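Rho guanine nucleotide exchange factor 3 (Mus musculus, PDB 2Z0Q) acts as a guanine nucleotide exchange factor for the small GTPases RhoA and RhoB, seen here as its DH-PH domain fragment. Local coordinates at residues N304-R312 and H324-K334. Sequence-based numbering, arbitrary orientation.
Sequences NERVKNFFR and HSLQANDTFNK
Gln327 CB lies over one face of the Phe310 ring. It sits 3.5 Å from the centroid of that ring, almost on the ring normal, a CH-pi contact. The Gln327 amide plane is turned 33° from the ring. Arg306 O and the Ser325 carbonyl lie at the ring edge. The Phe311 ring, on the other side of the sheet, receives Leu326 CB over one face, offset toward the rim. Leu238 and the C-terminal helix residues Leu338 and Ile341 also touch Phe311. Gln327 runs straight out, its CG opposite the backbone N (chi1 -179°), and reaches the 305-308 backbone. There Gln327 NE2 donates to Lys308 O at 2.9 Å, nearly straight and in both the amide and the carbonyl planes. A weak bond from the same NE2 reaches Glu305 O. Replacing Phe310 with alanine would remove the ring under Gln327 CB, and the amide would probably be freer to swing from Lys308 O.

The contact pairs strands 310-315 and 322-327, an antiparallel hairpin of the PH domain, just before its C-terminal helix. Phe311 and Leu326 form a hydrogen-bonded pair, with Leu326 N 2.8 Å from Phe311 O. Ala328 N continues the pairing to Asn309 O at 2.9 Å.

Lys334, extended from the first turn of the helix, passes Asn309 and donates a hydrogen bond from NZ to Phe310 O at 2.7 Å, tilted 23° from the carbonyl plane. Its charge also forms a salt bridge with Asp285. Asp330 N-caps this helix: its OD1 accepts from Asn333 N at 2.6 Å. Asn309 OD1 accepts hydrogen bonds from two waters, one bridging to Ala328 O, the other hydrogen-bonded to Thr331 OG1.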
ATOM      1  N   ASN A 304      28.583  -9.085   3.404  1.00 46.86           N
ATOM      2  CA  ASN A 304      28.295  -7.753   2.898  1.00 43.99           C
ATOM      3  C   ASN A 304      26.833  -7.408   3.057  1.00 40.98           C
ATOM      4  O   ASN A 304      26.487  -6.255   3.365  1.00 40.13           O
ATOM      5  CB  ASN A 304      28.719  -7.636   1.428  1.00 46.69           C
ATOM      6  CG  ASN A 304      30.141  -7.102   1.275  1.00 49.53           C
ATOM      7  OD1 ASN A 304      31.081  -7.583   1.929  1.00 50.64           O
ATOM      8  ND2 ASN A 304      30.307  -6.101   0.411  1.00 50.18           N
ATOM      9  N   GLU A 305      25.964  -8.397   2.849  1.00 36.33           N
ATOM     10  CA  GLU A 305      24.541  -8.141   3.006  1.00 33.17           C
ATOM     11  C   GLU A 305      24.251  -7.843   4.481  1.00 27.87           C
ATOM     12  O   GLU A 305      23.443  -6.994   4.777  1.00 24.81           O
ATOM     13  CB  GLU A 305      23.712  -9.345   2.541  1.00 36.21           C
ATOM     14  CG  GLU A 305      23.845  -9.676   1.047  1.00 40.46           C
ATOM     15  CD  GLU A 305      23.249 -11.051   0.686  1.00 43.61           C
ATOM     16  OE1 GLU A 305      22.049 -11.268   0.952  1.00 46.13           O
ATOM     17  OE2 GLU A 305      23.977 -11.909   0.133  1.00 45.49           O
ATOM     18  N   ARG A 306      24.929  -8.535   5.396  1.00 26.78           N
ATOM     19  CA  ARG A 306      24.687  -8.331   6.835  1.00 25.03           C
ATOM     20  C   ARG A 306      25.028  -6.942   7.385  1.00 22.75           C
ATOM     21  O   ARG A 306      24.476  -6.549   8.403  1.00 20.18           O
ATOM     22  CB  ARG A 306      25.456  -9.350   7.671  1.00 26.64           C
ATOM     23  CG  ARG A 306      24.929 -10.762   7.562  1.00 31.26           C
ATOM     24  CD  ARG A 306      25.763 -11.712   8.386  1.00 34.65           C
ATOM     25  NE  ARG A 306      25.408 -13.095   8.090  1.00 38.44           N
ATOM     26  CZ  ARG A 306      24.243 -13.654   8.413  1.00 40.70           C
ATOM     27  NH1 ARG A 306      23.323 -12.938   9.054  1.00 40.65           N
ATOM     28  NH2 ARG A 306      23.984 -14.923   8.077  1.00 40.90           N
ATOM     29  N   VAL A 307      25.946  -6.217   6.737  1.00 21.40           N
ATOM     30  CA  VAL A 307      26.333  -4.897   7.244  1.00 21.27           C
ATOM     31  C   VAL A 307      25.959  -3.726   6.348  1.00 20.84           C
ATOM     32  O   VAL A 307      26.479  -2.629   6.516  1.00 21.67           O
ATOM     33  CB  VAL A 307      27.842  -4.839   7.536  1.00 19.86           C
ATOM     34  CG1 VAL A 307      28.185  -5.890   8.561  1.00 19.36           C
ATOM     35  CG2 VAL A 307      28.649  -5.099   6.236  1.00 22.05           C
ATOM     36  N   LYS A 308      25.051  -3.926   5.393  1.00 21.93           N
ATOM     37  CA  LYS A 308      24.696  -2.795   4.542  1.00 21.48           C
ATOM     38  C   LYS A 308      23.296  -2.236   4.854  1.00 19.50           C
ATOM     39  O   LYS A 308      22.507  -2.875   5.528  1.00 20.56           O
ATOM     40  CB  LYS A 308      24.782  -3.188   3.059  1.00 26.04           C
ATOM     41  CG  LYS A 308      23.638  -4.021   2.550  1.00 31.48           C
ATOM     42  CD  LYS A 308      23.829  -4.362   1.052  1.00 36.59           C
ATOM     43  CE  LYS A 308      25.216  -4.954   0.797  1.00 38.35           C
ATOM     44  NZ  LYS A 308      25.301  -5.695  -0.515  1.00 43.96           N
ATOM     45  N   ASN A 309      23.034  -1.029   4.378  1.00 17.94           N
ATOM     46  CA  ASN A 309      21.740  -0.368   4.518  1.00 18.45           C
ATOM     47  C   ASN A 309      21.300  -0.091   5.966  1.00 17.74           C
ATOM     48  O   ASN A 309      20.140  -0.215   6.278  1.00 16.01           O
ATOM     49  CB  ASN A 309      20.663  -1.184   3.800  1.00 20.03           C
ATOM     50  CG  ASN A 309      20.941  -1.285   2.296  1.00 24.16           C
ATOM     51  OD1 ASN A 309      20.586  -2.254   1.635  1.00 28.00           O
ATOM     52  ND2 ASN A 309      21.600  -0.281   1.776  1.00 23.30           N
ATOM     53  N   PHE A 310      22.231   0.344   6.811  1.00 16.83           N
ATOM     54  CA  PHE A 310      21.923   0.658   8.203  1.00 16.11           C
ATOM     55  C   PHE A 310      21.861   2.153   8.472  1.00 16.42           C
ATOM     56  O   PHE A 310      22.439   2.962   7.745  1.00 15.66           O
ATOM     57  CB  PHE A 310      23.018   0.102   9.141  1.00 17.24           C
ATOM     58  CG  PHE A 310      22.775  -1.289   9.636  1.00 16.57           C
ATOM     59  CD1 PHE A 310      23.239  -2.403   8.918  1.00 15.54           C
ATOM     60  CD2 PHE A 310      22.123  -1.493  10.847  1.00 14.87           C
ATOM     61  CE1 PHE A 310      23.051  -3.696   9.410  1.00 16.48           C
ATOM     62  CE2 PHE A 310      21.932  -2.756  11.343  1.00 16.58           C
ATOM     63  CZ  PHE A 310      22.398  -3.880  10.627  1.00 18.90           C
ATOM     64  N   PHE A 311      21.122   2.529   9.512  1.00 15.65           N
ATOM     65  CA  PHE A 311      21.132   3.929   9.964  1.00 14.56           C
ATOM     66  C   PHE A 311      20.962   3.859  11.472  1.00 15.79           C
ATOM     67  O   PHE A 311      20.555   2.828  11.999  1.00 14.95           O
ATOM     68  CB  PHE A 311      20.066   4.809   9.278  1.00 14.64           C
ATOM     69  CG  PHE A 311      18.645   4.357   9.491  1.00 14.54           C
ATOM     70  CD1 PHE A 311      17.891   4.872  10.518  1.00 16.56           C
ATOM     71  CD2 PHE A 311      18.066   3.428   8.627  1.00 17.15           C
ATOM     72  CE1 PHE A 311      16.544   4.478  10.694  1.00 17.50           C
ATOM     73  CE2 PHE A 311      16.734   3.034   8.791  1.00 16.76           C
ATOM     74  CZ  PHE A 311      15.981   3.548   9.799  1.00 16.61           C
ATOM     75  N   ARG A 312      21.314   4.938  12.152  1.00 15.73           N
ATOM     76  CA  ARG A 312      21.237   4.966  13.601  1.00 15.99           C
ATOM     77  C   ARG A 312      20.242   5.994  14.113  1.00 16.17           C
ATOM     78  O   ARG A 312      20.153   7.104  13.629  1.00 16.42           O
ATOM     79  CB  ARG A 312      22.631   5.286  14.189  1.00 15.38           C
ATOM     80  CG  ARG A 312      22.722   5.145  15.738  1.00 17.65           C
ATOM     81  CD  ARG A 312      24.113   5.512  16.315  1.00 15.83           C
ATOM     82  NE  ARG A 312      25.320   5.222  15.513  1.00 22.71           N
ATOM     83  CZ  ARG A 312      25.992   4.075  15.504  1.00 23.10           C
ATOM     84  NH1 ARG A 312      25.613   3.028  16.214  1.00 29.16           N
ATOM     85  NH2 ARG A 312      27.126   4.006  14.870  1.00 23.48           N
ATOM     86  N   HIS A 324      19.809   2.840  18.569  1.00 15.25           N
ATOM     87  CA  HIS A 324      19.433   1.695  17.734  1.00 15.37           C
ATOM     88  C   HIS A 324      20.100   1.787  16.365  1.00 14.06           C
ATOM     89  O   HIS A 324      20.068   2.848  15.744  1.00 14.88           O
ATOM     90  CB  HIS A 324      17.926   1.722  17.507  1.00 14.74           C
ATOM     91  CG  HIS A 324      17.137   1.680  18.768  1.00 15.73           C
ATOM     92  ND1 HIS A 324      16.873   0.507  19.441  1.00 17.67           N
ATOM     93  CD2 HIS A 324      16.604   2.675  19.513  1.00 15.09           C
ATOM     94  CE1 HIS A 324      16.207   0.786  20.550  1.00 17.51           C
ATOM     95  NE2 HIS A 324      16.033   2.096  20.617  1.00 15.82           N
ATOM     96  N   SER A 325      20.721   0.700  15.921  1.00 14.06           N
ATOM     97  CA  SER A 325      21.336   0.620  14.580  1.00 14.71           C
ATOM     98  C   SER A 325      20.341  -0.283  13.860  1.00 15.07           C
ATOM     99  O   SER A 325      20.216  -1.438  14.219  1.00 13.50           O
ATOM    100  CB  SER A 325      22.720  -0.033  14.673  1.00 16.54           C
ATOM    101  OG  SER A 325      23.584   0.879  15.320  1.00 18.04           O
ATOM    102  N   LEU A 326      19.660   0.269  12.860  1.00 13.20           N
ATOM    103  CA  LEU A 326      18.562  -0.411  12.188  1.00 15.46           C
ATOM    104  C   LEU A 326      18.884  -0.632  10.710  1.00 16.62           C
ATOM    105  O   LEU A 326      19.399   0.270  10.072  1.00 15.60           O
ATOM    106  CB  LEU A 326      17.304   0.472  12.329  1.00 15.20           C
ATOM    107  CG  LEU A 326      16.844   0.795  13.753  1.00 16.97           C
ATOM    108  CD1 LEU A 326      15.644   1.757  13.719  1.00 18.02           C
ATOM    109  CD2 LEU A 326      16.429  -0.518  14.453  1.00 17.91           C
ATOM    110  N   GLN A 327      18.527  -1.800  10.183  1.00 16.02           N
ATOM    111  CA  GLN A 327      18.822  -2.161   8.795  1.00 17.31           C
ATOM    112  C   GLN A 327      17.564  -2.220   7.953  1.00 17.42           C
ATOM    113  O   GLN A 327      16.625  -2.938   8.303  1.00 17.75           O
ATOM    114  CB  GLN A 327      19.514  -3.533   8.716  1.00 17.78           C
ATOM    115  CG  GLN A 327      19.871  -3.932   7.274  1.00 17.95           C
ATOM    116  CD  GLN A 327      20.509  -5.301   7.202  1.00 18.12           C
ATOM    117  OE1 GLN A 327      19.946  -6.269   7.716  1.00 18.49           O
ATOM    118  NE2 GLN A 327      21.676  -5.398   6.567  1.00 18.52           N
ATOM    119  N   ALA A 328      17.552  -1.440   6.867  1.00 17.52           N
ATOM    120  CA  ALA A 328      16.410  -1.404   5.951  1.00 18.26           C
ATOM    121  C   ALA A 328      16.497  -2.576   4.994  1.00 20.63           C
ATOM    122  O   ALA A 328      17.511  -3.267   4.910  1.00 19.82           O
ATOM    123  CB  ALA A 328      16.377  -0.076   5.174  1.00 19.43           C
ATOM    124  N   ASN A 329      15.416  -2.778   4.245  1.00 24.18           N
ATOM    125  CA  ASN A 329      15.302  -3.899   3.340  1.00 28.48           C
ATOM    126  C   ASN A 329      16.207  -3.844   2.111  1.00 27.96           C
ATOM    127  O   ASN A 329      16.632  -4.884   1.613  1.00 29.71           O
ATOM    128  CB  ASN A 329      13.813  -4.039   2.971  1.00 31.31           C
ATOM    129  CG  ASN A 329      12.904  -4.067   4.220  1.00 36.11           C
ATOM    130  OD1 ASN A 329      11.876  -3.381   4.269  1.00 39.69           O
ATOM    131  ND2 ASN A 329      13.282  -4.865   5.232  1.00 36.63           N
ATOM    132  N   ASP A 330      16.512  -2.637   1.643  1.00 27.27           N
ATOM    133  CA  ASP A 330      17.384  -2.426   0.484  1.00 26.76           C
ATOM    134  C   ASP A 330      17.781  -0.943   0.466  1.00 26.57           C
ATOM    135  O   ASP A 330      17.352  -0.159   1.317  1.00 24.52           O
ATOM    136  CB  ASP A 330      16.649  -2.762  -0.827  1.00 29.35           C
ATOM    137  CG  ASP A 330      15.282  -2.119  -0.891  1.00 30.36           C
ATOM    138  OD1 ASP A 330      15.169  -0.926  -0.601  1.00 31.08           O
ATOM    139  OD2 ASP A 330      14.297  -2.809  -1.236  1.00 37.31           O
ATOM    140  N   THR A 331      18.581  -0.551  -0.520  1.00 27.33           N
ATOM    141  CA  THR A 331      19.020   0.838  -0.608  1.00 27.16           C
ATOM    142  C   THR A 331      17.861   1.809  -0.699  1.00 24.63           C
ATOM    143  O   THR A 331      17.861   2.842  -0.066  1.00 23.61           O
ATOM    144  CB  THR A 331      19.964   1.060  -1.813  1.00 29.12           C
ATOM    145  OG1 THR A 331      21.054   0.132  -1.743  1.00 30.64           O
ATOM    146  CG2 THR A 331      20.524   2.457  -1.776  1.00 31.30           C
ATOM    147  N   PHE A 332      16.851   1.481  -1.487  1.00 25.49           N
ATOM    148  CA  PHE A 332      15.705   2.364  -1.627  1.00 23.73           C
ATOM    149  C   PHE A 332      14.921   2.539  -0.324  1.00 23.12           C
ATOM    150  O   PHE A 332      14.544   3.659   0.049  1.00 21.87           O
ATOM    151  CB  PHE A 332      14.789   1.807  -2.737  1.00 26.15           C
ATOM    152  CG  PHE A 332      13.496   2.542  -2.884  1.00 28.31           C
ATOM    153  CD1 PHE A 332      13.471   3.868  -3.304  1.00 30.72           C
ATOM    154  CD2 PHE A 332      12.296   1.909  -2.596  1.00 30.28           C
ATOM    155  CE1 PHE A 332      12.273   4.564  -3.430  1.00 29.90           C
ATOM    156  CE2 PHE A 332      11.098   2.576  -2.714  1.00 31.71           C
ATOM    157  CZ  PHE A 332      11.080   3.921  -3.135  1.00 32.85           C
ATOM    158  N   ASN A 333      14.689   1.431   0.378  1.00 21.51           N
ATOM    159  CA  ASN A 333      13.955   1.495   1.643  1.00 22.11           C
ATOM    160  C   ASN A 333      14.739   2.302   2.692  1.00 19.07           C
ATOM    161  O   ASN A 333      14.145   2.993   3.508  1.00 18.89           O
ATOM    162  CB  ASN A 333      13.676   0.078   2.183  1.00 21.28           C
ATOM    163  CG  ASN A 333      12.698   0.075   3.368  1.00 25.36           C
ATOM    164  OD1 ASN A 333      11.632   0.709   3.322  1.00 27.38           O
ATOM    165  ND2 ASN A 333      13.050  -0.643   4.431  1.00 20.54           N
ATOM    166  N   LYS A 334      16.066   2.190   2.680  1.00 20.74           N
ATOM    167  CA  LYS A 334      16.867   2.961   3.642  1.00 18.19           C
ATOM    168  C   LYS A 334      16.685   4.455   3.380  1.00 18.80           C
ATOM    169  O   LYS A 334      16.437   5.238   4.302  1.00 16.59           O
ATOM    170  CB  LYS A 334      18.356   2.598   3.558  1.00 19.67           C
ATOM    171  CG  LYS A 334      19.224   3.661   4.322  1.00 16.45           C
ATOM    172  CD  LYS A 334      20.648   3.165   4.575  1.00 17.64           C
ATOM    173  CE  LYS A 334      21.585   4.368   4.886  1.00 17.06           C
ATOM    174  NZ  LYS A 334      22.949   3.863   5.238  1.00 17.71           N
TER
HETATM  175  O   HOH W   1      22.357  -7.795   9.587  1.00 33.48           O
HETATM  176  O   HOH W   2      23.883  -0.486   0.143  1.00 24.33           O
HETATM  177  O   HOH W   3      19.384  -4.430   3.106  1.00 27.70           O
HETATM  178  O   HOH W   4      21.209  -2.982  -1.281  1.00 38.57           O
HETATM  179  O   HOH W   5      23.461   2.325  17.801  1.00 19.33           O